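Local coordinates for protein cytochrome P450 CYP260B1 (Sorangium cellulosum, PDB 5HIW) that binds protoporphyrin IX containing iron as a bacterial member of the cytochrome P450 family, in a largely helical fold with a smaller sheet-bearing part, at residues N88-P93 with G201-A206; R94-Y99 with A344-R349; D151-K156 with R174-A179. One frame throughout, in Å; residues are numbered along the deposited sequence.

Interaction 1: residues N88-P93 with G201-A206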
loop_
_atom_site.group_PDB
_atom_site.type_symbol
_atom_site.label_atom_id
_atom_site.label_comp_id
_atom_site.label_asym_id
_atom_site.label_seq_id
_atom_site.Cartn_x
_atom_site.Cartn_y
_atom_site.Cartn_z
ATOM N N ASN A 88 -6.725 -15.650 1.196
ATOM C CA ASN A 88 -5.676 -16.098 2.108
ATOM C C ASN A 88 -4.916 -17.295 1.538
ATOM O O ASN A 88 -3.668 -17.417 1.706
ATOM C CB ASN A 88 -6.206 -16.454 3.500
ATOM C CG ASN A 88 -6.656 -15.242 4.286
ATOM O OD1 ASN A 88 -6.222 -14.149 4.020
ATOM N ND2 ASN A 88 -7.511 -15.452 5.295
ATOM N N ALA A 89 -5.628 -18.155 0.834
ATOM C CA ALA A 89 -5.010 -19.349 0.273
ATOM C C ALA A 89 -4.066 -19.036 -0.854
ATOM O O ALA A 89 -3.117 -19.738 -1.071
ATOM C CB ALA A 89 -6.068 -20.360 -0.220
ATOM N N VAL A 90 -4.308 -17.981 -1.603
ATOM C CA VAL A 90 -3.418 -17.702 -2.705
ATOM C C VAL A 90 -2.263 -16.806 -2.290
ATOM O O VAL A 90 -1.438 -16.525 -3.119
ATOM C CB VAL A 90 -4.138 -17.111 -3.909
ATOM C CG1 VAL A 90 -5.281 -18.035 -4.338
ATOM C CG2 VAL A 90 -4.714 -15.786 -3.592
ATOM N N LEU A 91 -2.249 -16.331 -1.045
ATOM C CA LEU A 91 -1.154 -15.533 -0.557
ATOM C C LEU A 91 -0.496 -16.113 0.728
ATOM O O LEU A 91 0.073 -15.370 1.587
ATOM C CB LEU A 91 -1.648 -14.123 -0.254
ATOM C CG LEU A 91 -2.011 -13.373 -1.510
ATOM C CD1 LEU A 91 -2.945 -12.203 -1.215
ATOM C CD2 LEU A 91 -0.817 -12.936 -2.296
ATOM N N SER A 92 -0.505 -17.425 0.801
ATOM C CA SER A 92 -0.032 -18.159 1.983
ATOM C C SER A 92 1.471 -18.176 1.924
ATOM O O SER A 92 2.051 -17.948 0.865
ATOM C CB SER A 92 -0.621 -19.580 1.905
ATOM O OG SER A 92 0.058 -20.276 0.917
ATOM N N PRO A 93 2.196 -18.606 3.015
ATOM C CA PRO A 93 3.654 -18.588 3.010
ATOM C C PRO A 93 4.281 -19.480 1.952
ATOM O O PRO A 93 5.246 -19.117 1.310
ATOM C CB PRO A 93 4.022 -19.030 4.445
ATOM C CG PRO A 93 2.898 -18.458 5.236
ATOM C CD PRO A 93 1.662 -18.690 4.393
ATOM N N GLY A 201 -2.467 -18.683 -12.257
ATOM C CA GLY A 201 -2.722 -20.169 -12.184
ATOM C C GLY A 201 -3.136 -20.794 -10.844
ATOM O O GLY A 201 -4.071 -21.609 -10.805
ATOM N N GLU A 202 -2.480 -20.423 -9.744
ATOM C CA GLU A 202 -2.881 -20.858 -8.398
ATOM C C GLU A 202 -4.289 -20.320 -8.099
ATOM O O GLU A 202 -5.072 -20.956 -7.390
ATOM C CB GLU A 202 -1.985 -20.264 -7.270
ATOM C CG GLU A 202 -0.502 -20.668 -7.251
ATOM C CD GLU A 202 -0.217 -21.848 -6.348
ATOM O OE1 GLU A 202 -1.125 -22.184 -5.542
ATOM O OE2 GLU A 202 0.916 -22.375 -6.435
ATOM N N ILE A 203 -4.627 -19.139 -8.588
ATOM C CA ILE A 203 -5.946 -18.567 -8.246
ATOM C C ILE A 203 -7.036 -19.393 -8.954
ATOM O O ILE A 203 -8.079 -19.735 -8.366
ATOM C CB ILE A 203 -6.050 -17.090 -8.677
ATOM C CG1 ILE A 203 -5.335 -16.188 -7.695
ATOM C CG2 ILE A 203 -7.464 -16.628 -8.712
ATOM C CD1 ILE A 203 -4.817 -14.911 -8.342
ATOM N N ALA A 204 -6.778 -19.732 -10.209
ATOM C CA ALA A 204 -7.802 -20.458 -10.975
ATOM C C ALA A 204 -8.088 -21.768 -10.274
ATOM O O ALA A 204 -9.233 -22.154 -10.089
ATOM C CB ALA A 204 -7.374 -20.629 -12.411
ATOM N N ARG A 205 -7.045 -22.412 -9.795
ATOM C CA ARG A 205 -7.180 -23.630 -8.995
ATOM C C ARG A 205 -7.791 -23.488 -7.600
ATOM O O ARG A 205 -8.591 -24.350 -7.176
ATOM C CB ARG A 205 -5.848 -24.438 -9.050
ATOM C CG ARG A 205 -5.643 -24.984 -10.489
ATOM C CD ARG A 205 -4.330 -25.695 -10.854
ATOM N NE ARG A 205 -3.113 -24.918 -10.560
ATOM C CZ ARG A 205 -2.474 -24.870 -9.370
ATOM N NH1 ARG A 205 -2.907 -25.553 -8.289
ATOM N NH2 ARG A 205 -1.371 -24.116 -9.252
ATOM N N ALA A 206 -7.525 -22.396 -6.881
ATOM C CA ALA A 206 -8.174 -22.107 -5.626
ATOM C C ALA A 206 -9.654 -21.777 -5.730
ATOM O O ALA A 206 -10.405 -21.954 -4.762
ATOM C CB ALA A 206 -7.505 -20.931 -4.927
#
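Val90 meets Ile203 and Ala206 at the place where helix 77-90 leans on helix 199-209. By their order in the chain these are probably helices C and H of the P450 fold. One methyl does most of the work. CG1 of Val90 lies 3.7 Å from CB of Ala206. The same CG1 lies 3.8 Å from CG1 of Ile203. It therefore sits against two residues three positions apart, on one face of the helix. The other branch takes a lesser part, with Val90 CG2 4.2 Å from Ile203 CG1. The first torsion of Val90 (chi1 -55°) sets CG1 anti to the carbonyl carbon, which turns that methyl to Ala206. The valine and isoleucine side chains cross at a slant. The backbones are close here, with the CA atoms of Val90 and Ile203 6.2 Å apart. Ile203 also packs on Val221, Val222 and Leu225 of helix 218-229, so the valine joins a larger apolar cluster.

The looser side is at Ala89. This residue is exposed, and its CB stays 5.0 Å from segment 201-206. Ala206 belongs to the tight part, though it is partly exposed. Glu202 adds little with its side chain, although its carbonyl O is 4.2 Å from Val90 CG1. Its carboxylate turns instead to helix 93-113. There OE2 forms a salt bridge with Arg98 and OE1 one with Arg94.

The valine side chain is about 8 Å from the bound protoporphyrin IX containing iron, near it but not touching it. The side-chain contacts are apolar. Their hold rests on shape and burial, and the Glu202 carboxylate beside them is paired with Arg94 and Arg98 of helix 93-113.

Interaction 2: residues R94-Y99 with A344-R349; sequences RVISRY and ARMEAR
Ile96 and Met346 bring helix 93-113 against helix 341-358, probably helices D and L of the cytochrome P450 fold by their order in the chain. The latter helix also carries Ala344, which touches the bound protoporphyrin IX containing iron.

Apolar packing makes the contact. CG2 of Ile96 is 3.7 Å from CB of Met346. It lies 3.8 Å from CG of the same methionine. The two side chains run past one another in opposite senses. Met346 starts with CG anti to its backbone N (chi1 176°). It then bends at both chi2 and chi3, and this folds the terminal methyl back over Ile96. Further along helix 93-113, Met346 also packs on Glu100 and Val104. Tyr99 gives a smaller share. Its ring leads away from segment 344-349, and its carbonyl carbon comes nearer the methionine methyl than its side chain does.

Polar links flank this apolar centre. Arg349 forms a salt bridge with Glu100, one residue beyond segment 94-99, and so ties the same two helices together. Arg94 and Arg98 serve another neighbour, since both form salt bridges with Glu202. That shared carboxylate would offset the charge of two neighbouring guanidinium groups. The hydroxyl of Tyr99 is hydrogen-bonded to the backbone O of Asp197.

Within helix 93-113 the Tyr99 ring is packed by aliphatic carbons. CG of Arg98 lies over the centre of one face, and Val95 CG1 lies at the edge.

The methionine methyl also reaches the helix backbone: CE of Met346 is 3.6 Å from the carbonyl O of Ile96.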
loop_
_atom_site.group_PDB
_atom_site.type_symbol
_atom_site.label_atom_id
_atom_site.label_comp_id
_atom_site.label_asym_id
_atom_site.label_seq_id
_atom_site.Cartn_x
_atom_site.Cartn_y
_atom_site.Cartn_z
ATOM N N ARG A 94 3.734 -20.645 1.724
ATOM C CA ARG A 94 4.225 -21.452 0.591
ATOM C C ARG A 94 4.180 -20.681 -0.746
ATOM O O ARG A 94 5.109 -20.788 -1.544
ATOM C CB ARG A 94 3.296 -22.661 0.463
ATOM C CG ARG A 94 3.667 -23.522 -0.747
ATOM C CD ARG A 94 2.562 -24.582 -0.980
ATOM N NE ARG A 94 1.216 -24.084 -1.350
ATOM C CZ ARG A 94 0.859 -23.576 -2.538
ATOM N NH1 ARG A 94 1.729 -23.410 -3.505
ATOM N NH2 ARG A 94 -0.401 -23.221 -2.757
ATOM N N VAL A 95 3.084 -19.952 -1.006
ATOM C CA VAL A 95 2.920 -19.245 -2.305
ATOM C C VAL A 95 3.922 -18.091 -2.385
ATOM O O VAL A 95 4.593 -17.867 -3.436
ATOM C CB VAL A 95 1.472 -18.722 -2.465
ATOM C CG1 VAL A 95 1.394 -17.874 -3.732
ATOM C CG2 VAL A 95 0.438 -19.861 -2.540
ATOM N N ILE A 96 4.052 -17.379 -1.263
ATOM C CA ILE A 96 4.939 -16.258 -1.178
ATOM C C ILE A 96 6.325 -16.733 -1.494
ATOM O O ILE A 96 7.010 -16.120 -2.263
ATOM C CB ILE A 96 4.829 -15.481 0.153
ATOM C CG1 ILE A 96 3.439 -14.963 0.440
ATOM C CG2 ILE A 96 5.954 -14.489 0.246
ATOM C CD1 ILE A 96 3.002 -13.881 -0.518
ATOM N N SER A 97 6.818 -17.824 -0.897
ATOM C CA SER A 97 8.170 -18.248 -1.165
ATOM C C SER A 97 8.311 -18.727 -2.619
ATOM O O SER A 97 9.323 -18.463 -3.265
ATOM C CB SER A 97 8.509 -19.463 -0.238
ATOM O OG SER A 97 9.709 -20.033 -0.616
ATOM N N ARG A 98 7.267 -19.368 -3.118
ATOM C CA ARG A 98 7.305 -19.833 -4.521
ATOM C C ARG A 98 7.570 -18.697 -5.469
ATOM O O ARG A 98 8.412 -18.831 -6.386
ATOM C CB ARG A 98 5.966 -20.463 -4.928
ATOM C CG ARG A 98 5.973 -20.925 -6.402
ATOM C CD ARG A 98 4.754 -21.847 -6.658
ATOM N NE ARG A 98 4.931 -22.926 -5.673
ATOM C CZ ARG A 98 4.053 -23.873 -5.335
ATOM N NH1 ARG A 98 2.863 -23.985 -5.957
ATOM N NH2 ARG A 98 4.404 -24.735 -4.363
ATOM N N TYR A 99 6.818 -17.635 -5.262
ATOM C CA TYR A 99 6.937 -16.425 -6.141
ATOM C C TYR A 99 8.077 -15.514 -5.827
ATOM O O TYR A 99 8.612 -14.833 -6.728
ATOM C CB TYR A 99 5.581 -15.750 -6.315
ATOM C CG TYR A 99 4.720 -16.723 -7.092
ATOM C CD1 TYR A 99 5.023 -17.034 -8.432
ATOM C CD2 TYR A 99 3.646 -17.351 -6.496
ATOM C CE1 TYR A 99 4.290 -17.989 -9.115
ATOM C CE2 TYR A 99 2.941 -18.316 -7.139
ATOM C CZ TYR A 99 3.254 -18.635 -8.464
ATOM O OH TYR A 99 2.505 -19.588 -9.138
ATOM N N ALA A 344 3.675 -7.691 -0.025
ATOM C CA ALA A 344 4.354 -6.403 0.153
ATOM C C ALA A 344 5.653 -6.563 0.933
ATOM O O ALA A 344 6.711 -6.057 0.543
ATOM C CB ALA A 344 3.413 -5.474 0.822
ATOM N N ARG A 345 5.580 -7.264 2.070
ATOM C CA ARG A 345 6.784 -7.485 2.865
ATOM C C ARG A 345 7.866 -8.238 2.133
ATOM O O ARG A 345 9.011 -7.950 2.247
ATOM C CB ARG A 345 6.382 -8.238 4.141
ATOM C CG ARG A 345 5.843 -7.281 5.248
ATOM C CD ARG A 345 5.159 -8.060 6.380
ATOM N NE ARG A 345 4.840 -7.225 7.575
ATOM C CZ ARG A 345 3.714 -7.308 8.289
ATOM N NH1 ARG A 345 2.658 -8.082 7.893
ATOM N NH2 ARG A 345 3.570 -6.540 9.373
ATOM N N MET A 346 7.502 -9.261 1.379
ATOM C CA MET A 346 8.446 -10.005 0.677
ATOM C C MET A 346 9.116 -9.214 -0.475
ATOM O O MET A 346 10.315 -9.281 -0.718
ATOM C CB MET A 346 7.847 -11.305 0.182
ATOM C CG MET A 346 8.768 -12.137 -0.668
ATOM S SD MET A 346 8.702 -11.838 -2.479
ATOM C CE MET A 346 7.180 -12.596 -2.852
ATOM N N GLU A 347 8.280 -8.498 -1.210
ATOM C CA GLU A 347 8.815 -7.708 -2.329
ATOM C C GLU A 347 9.754 -6.621 -1.814
ATOM O O GLU A 347 10.824 -6.397 -2.366
ATOM C CB GLU A 347 7.636 -7.126 -3.088
ATOM C CG GLU A 347 8.032 -6.509 -4.437
ATOM C CD GLU A 347 6.849 -6.143 -5.305
ATOM O OE1 GLU A 347 5.704 -6.658 -5.171
ATOM O OE2 GLU A 347 7.174 -5.338 -6.206
ATOM N N ALA A 348 9.395 -5.963 -0.751
ATOM C CA ALA A 348 10.287 -5.011 -0.113
ATOM C C ALA A 348 11.588 -5.655 0.304
ATOM O O ALA A 348 12.677 -5.133 0.055
ATOM C CB ALA A 348 9.594 -4.325 1.025
ATOM N N ARG A 349 11.551 -6.784 0.996
ATOM C CA ARG A 349 12.772 -7.451 1.384
ATOM C C ARG A 349 13.671 -7.878 0.222
ATOM O O ARG A 349 14.906 -7.625 0.220
ATOM C CB ARG A 349 12.416 -8.673 2.258
ATOM C CG ARG A 349 13.612 -9.535 2.555
ATOM C CD ARG A 349 13.304 -10.755 3.412
ATOM N NE ARG A 349 12.102 -11.506 3.052
ATOM C CZ ARG A 349 12.028 -12.462 2.134
ATOM N NH1 ARG A 349 13.078 -12.782 1.444
ATOM N NH2 ARG A 349 10.878 -13.077 1.935
#

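Interaction 3: residues D151-K156 with R174-A179; sequences DALIRK and RSAHAA
Leu153 lays its forked end over Ala176 and Ala179 of helix 167-191. The two methyls divide the work. CD2 is 3.7 Å from CB of Ala176, and CD1 is 4.0 Å from CB of Ala179. The leucine thus spans two alanines three residues apart on one face of the helix. Its CG stands anti to the carbonyl carbon (chi1 -69°), and the fork opens over the alanine row.

Ala176 is the tight point. Its CB also lies 3.6 Å from the backbone O of Leu153, so the small methyl touches the facing helix itself. The CA atoms of Leu153 and Ala176 are only 5.1 Å apart. The axes of the two short segments approach to 8.5 Å, with 136° between their directions. They run roughly antiparallel but clearly splayed. Lys156 covers the other flank with its aliphatic base, CB to CB of Ala176 at 4.1 Å. Met157 of helix 147-162 touches Ala176 as well.

On a different side of helix 147-162, Arg155 holds Asp151 side-on. Its NE forms a salt bridge with OD2 at 2.7 Å, and the oxygen lies in the guanidinium plane. NH2 gives a second, more bent bond to OD1 at 2.9 Å. Two bonds to two oxygens limit rotation of both groups. The remaining nitrogen, NH1, pairs with Glu231, and Asp151 OD1 also bonds to the hydroxyl of Tyr230.

By order in the chain these are probably helices F and G, the pair that covers the distal side of the haem pocket in P450s. Alanines form the face of one helix, and the other brings leucine and a lysine base. Close approach here depends on small methyl groups, while the paired charges act at a separate face.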
loop_
_atom_site.group_PDB
_atom_site.type_symbol
_atom_site.label_atom_id
_atom_site.label_comp_id
_atom_site.label_asym_id
_atom_site.label_seq_id
_atom_site.Cartn_x
_atom_site.Cartn_y
_atom_site.Cartn_z
ATOM N N ASP A 151 0.189 -0.570 -17.569
ATOM C CA ASP A 151 0.442 0.477 -16.590
ATOM C C ASP A 151 -0.585 1.612 -16.741
ATOM O O ASP A 151 -1.231 2.017 -15.787
ATOM C CB ASP A 151 1.865 0.983 -16.722
ATOM C CG ASP A 151 2.252 1.943 -15.568
ATOM O OD1 ASP A 151 2.637 1.413 -14.465
ATOM O OD2 ASP A 151 2.052 3.186 -15.753
ATOM N N ALA A 152 -0.750 2.129 -17.954
ATOM C CA ALA A 152 -1.744 3.145 -18.182
ATOM C C ALA A 152 -3.186 2.727 -17.906
ATOM O O ALA A 152 -3.917 3.496 -17.284
ATOM C CB ALA A 152 -1.618 3.754 -19.562
ATOM N N LEU A 153 -3.560 1.499 -18.274
ATOM C CA LEU A 153 -4.857 0.961 -17.935
ATOM C C LEU A 153 -5.097 0.884 -16.406
ATOM O O LEU A 153 -6.096 1.329 -15.887
ATOM C CB LEU A 153 -5.098 -0.372 -18.607
ATOM C CG LEU A 153 -5.281 -0.484 -20.113
ATOM C CD1 LEU A 153 -5.384 -1.931 -20.465
ATOM C CD2 LEU A 153 -6.459 0.328 -20.652
ATOM N N ILE A 154 -4.150 0.333 -15.697
ATOM C CA ILE A 154 -4.272 0.237 -14.251
ATOM C C ILE A 154 -4.353 1.604 -13.562
ATOM O O ILE A 154 -5.140 1.813 -12.666
ATOM C CB ILE A 154 -3.129 -0.630 -13.713
ATOM C CG1 ILE A 154 -3.238 -2.061 -14.259
ATOM C CG2 ILE A 154 -3.218 -0.713 -12.194
ATOM C CD1 ILE A 154 -1.962 -2.887 -14.091
ATOM N N ARG A 155 -3.491 2.533 -13.955
ATOM C CA ARG A 155 -3.557 3.929 -13.449
ATOM C C ARG A 155 -4.920 4.560 -13.698
ATOM O O ARG A 155 -5.479 5.211 -12.798
ATOM C CB ARG A 155 -2.333 4.753 -13.949
ATOM C CG ARG A 155 -1.035 4.221 -13.268
ATOM C CD ARG A 155 0.190 5.079 -13.525
ATOM N NE ARG A 155 1.363 4.234 -13.327
ATOM C CZ ARG A 155 1.897 3.876 -12.150
ATOM N NH1 ARG A 155 1.338 4.299 -11.034
ATOM N NH2 ARG A 155 2.947 3.023 -12.085
ATOM N N LYS A 156 -5.523 4.269 -14.825
ATOM C CA LYS A 156 -6.851 4.782 -15.115
ATOM C C LYS A 156 -7.877 4.136 -14.180
ATOM O O LYS A 156 -8.774 4.855 -13.694
ATOM C CB LYS A 156 -7.287 4.558 -16.552
ATOM C CG LYS A 156 -6.675 5.492 -17.583
ATOM C CD LYS A 156 -7.250 5.334 -18.974
ATOM C CE LYS A 156 -6.446 4.409 -19.868
ATOM N NZ LYS A 156 -7.157 4.414 -21.193
ATOM N N ARG A 174 -13.956 2.217 -16.218
ATOM C CA ARG A 174 -14.778 1.076 -16.627
ATOM C C ARG A 174 -14.253 0.475 -17.920
ATOM O O ARG A 174 -14.167 -0.759 -18.053
ATOM C CB ARG A 174 -16.260 1.510 -16.754
ATOM C CG ARG A 174 -17.308 0.574 -16.140
ATOM C CD ARG A 174 -18.668 1.268 -15.998
ATOM N NE ARG A 174 -18.881 2.256 -17.058
ATOM C CZ ARG A 174 -19.322 3.497 -16.879
ATOM N NH1 ARG A 174 -19.648 3.940 -15.677
ATOM N NH2 ARG A 174 -19.465 4.295 -17.919
ATOM N N SER A 175 -13.871 1.330 -18.868
ATOM C CA SER A 175 -13.342 0.805 -20.127
ATOM C C SER A 175 -11.976 0.116 -19.962
ATOM O O SER A 175 -11.655 -0.944 -20.623
ATOM C CB SER A 175 -13.256 1.904 -21.222
ATOM O OG SER A 175 -12.788 3.147 -20.680
ATOM N N ALA A 176 -11.145 0.733 -19.117
ATOM C CA ALA A 176 -9.790 0.203 -18.888
ATOM C C ALA A 176 -9.913 -1.131 -18.207
ATOM O O ALA A 176 -9.178 -2.059 -18.495
ATOM C CB ALA A 176 -8.969 1.183 -18.045
ATOM N N HIS A 177 -10.864 -1.194 -17.286
ATOM C CA HIS A 177 -11.185 -2.427 -16.573
ATOM C C HIS A 177 -11.595 -3.533 -17.547
ATOM O O HIS A 177 -11.070 -4.642 -17.493
ATOM C CB HIS A 177 -12.254 -2.129 -15.533
ATOM C CG HIS A 177 -12.472 -3.244 -14.585
ATOM N ND1 HIS A 177 -13.343 -4.274 -14.859
ATOM C CD2 HIS A 177 -11.876 -3.546 -13.406
ATOM C CE1 HIS A 177 -13.307 -5.145 -13.864
ATOM N NE2 HIS A 177 -12.442 -4.713 -12.958
ATOM N N ALA A 178 -12.453 -3.202 -18.497
ATOM C CA ALA A 178 -12.893 -4.177 -19.450
ATOM C C ALA A 178 -11.763 -4.615 -20.384
ATOM O O ALA A 178 -11.737 -5.763 -20.755
ATOM C CB ALA A 178 -14.108 -3.671 -20.203
ATOM N N ALA A 179 -10.779 -3.784 -20.719
ATOM C CA ALA A 179 -9.673 -4.248 -21.537
ATOM C C ALA A 179 -8.754 -5.198 -20.744
ATOM O O ALA A 179 -8.183 -6.180 -21.259
ATOM C CB ALA A 179 -8.857 -3.092 -22.031
#

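How the interactions relate
Interactions 1 and 2 are buried and form one neighbourhood, with centres about 13 Å apart. Helices 77-90 and 93-113 follow each other in the chain. Salt bridges from Glu202 tie helix 199-209 to helix 93-113, and Val90 packs it on helix 77-90. Each of these two contacts also has a side chain about 8 Å from the bound protoporphyrin IX containing iron. Interaction 3 is only partly buried and stands apart, its centre about 24 and 26 Å from the others. It joins helices close in sequence. The buried pair sets salt bridges beside apolar packing. Interaction 3 relies on alanine methyls, a leucine and a lysine base, with its salt bridge on another side of one helix.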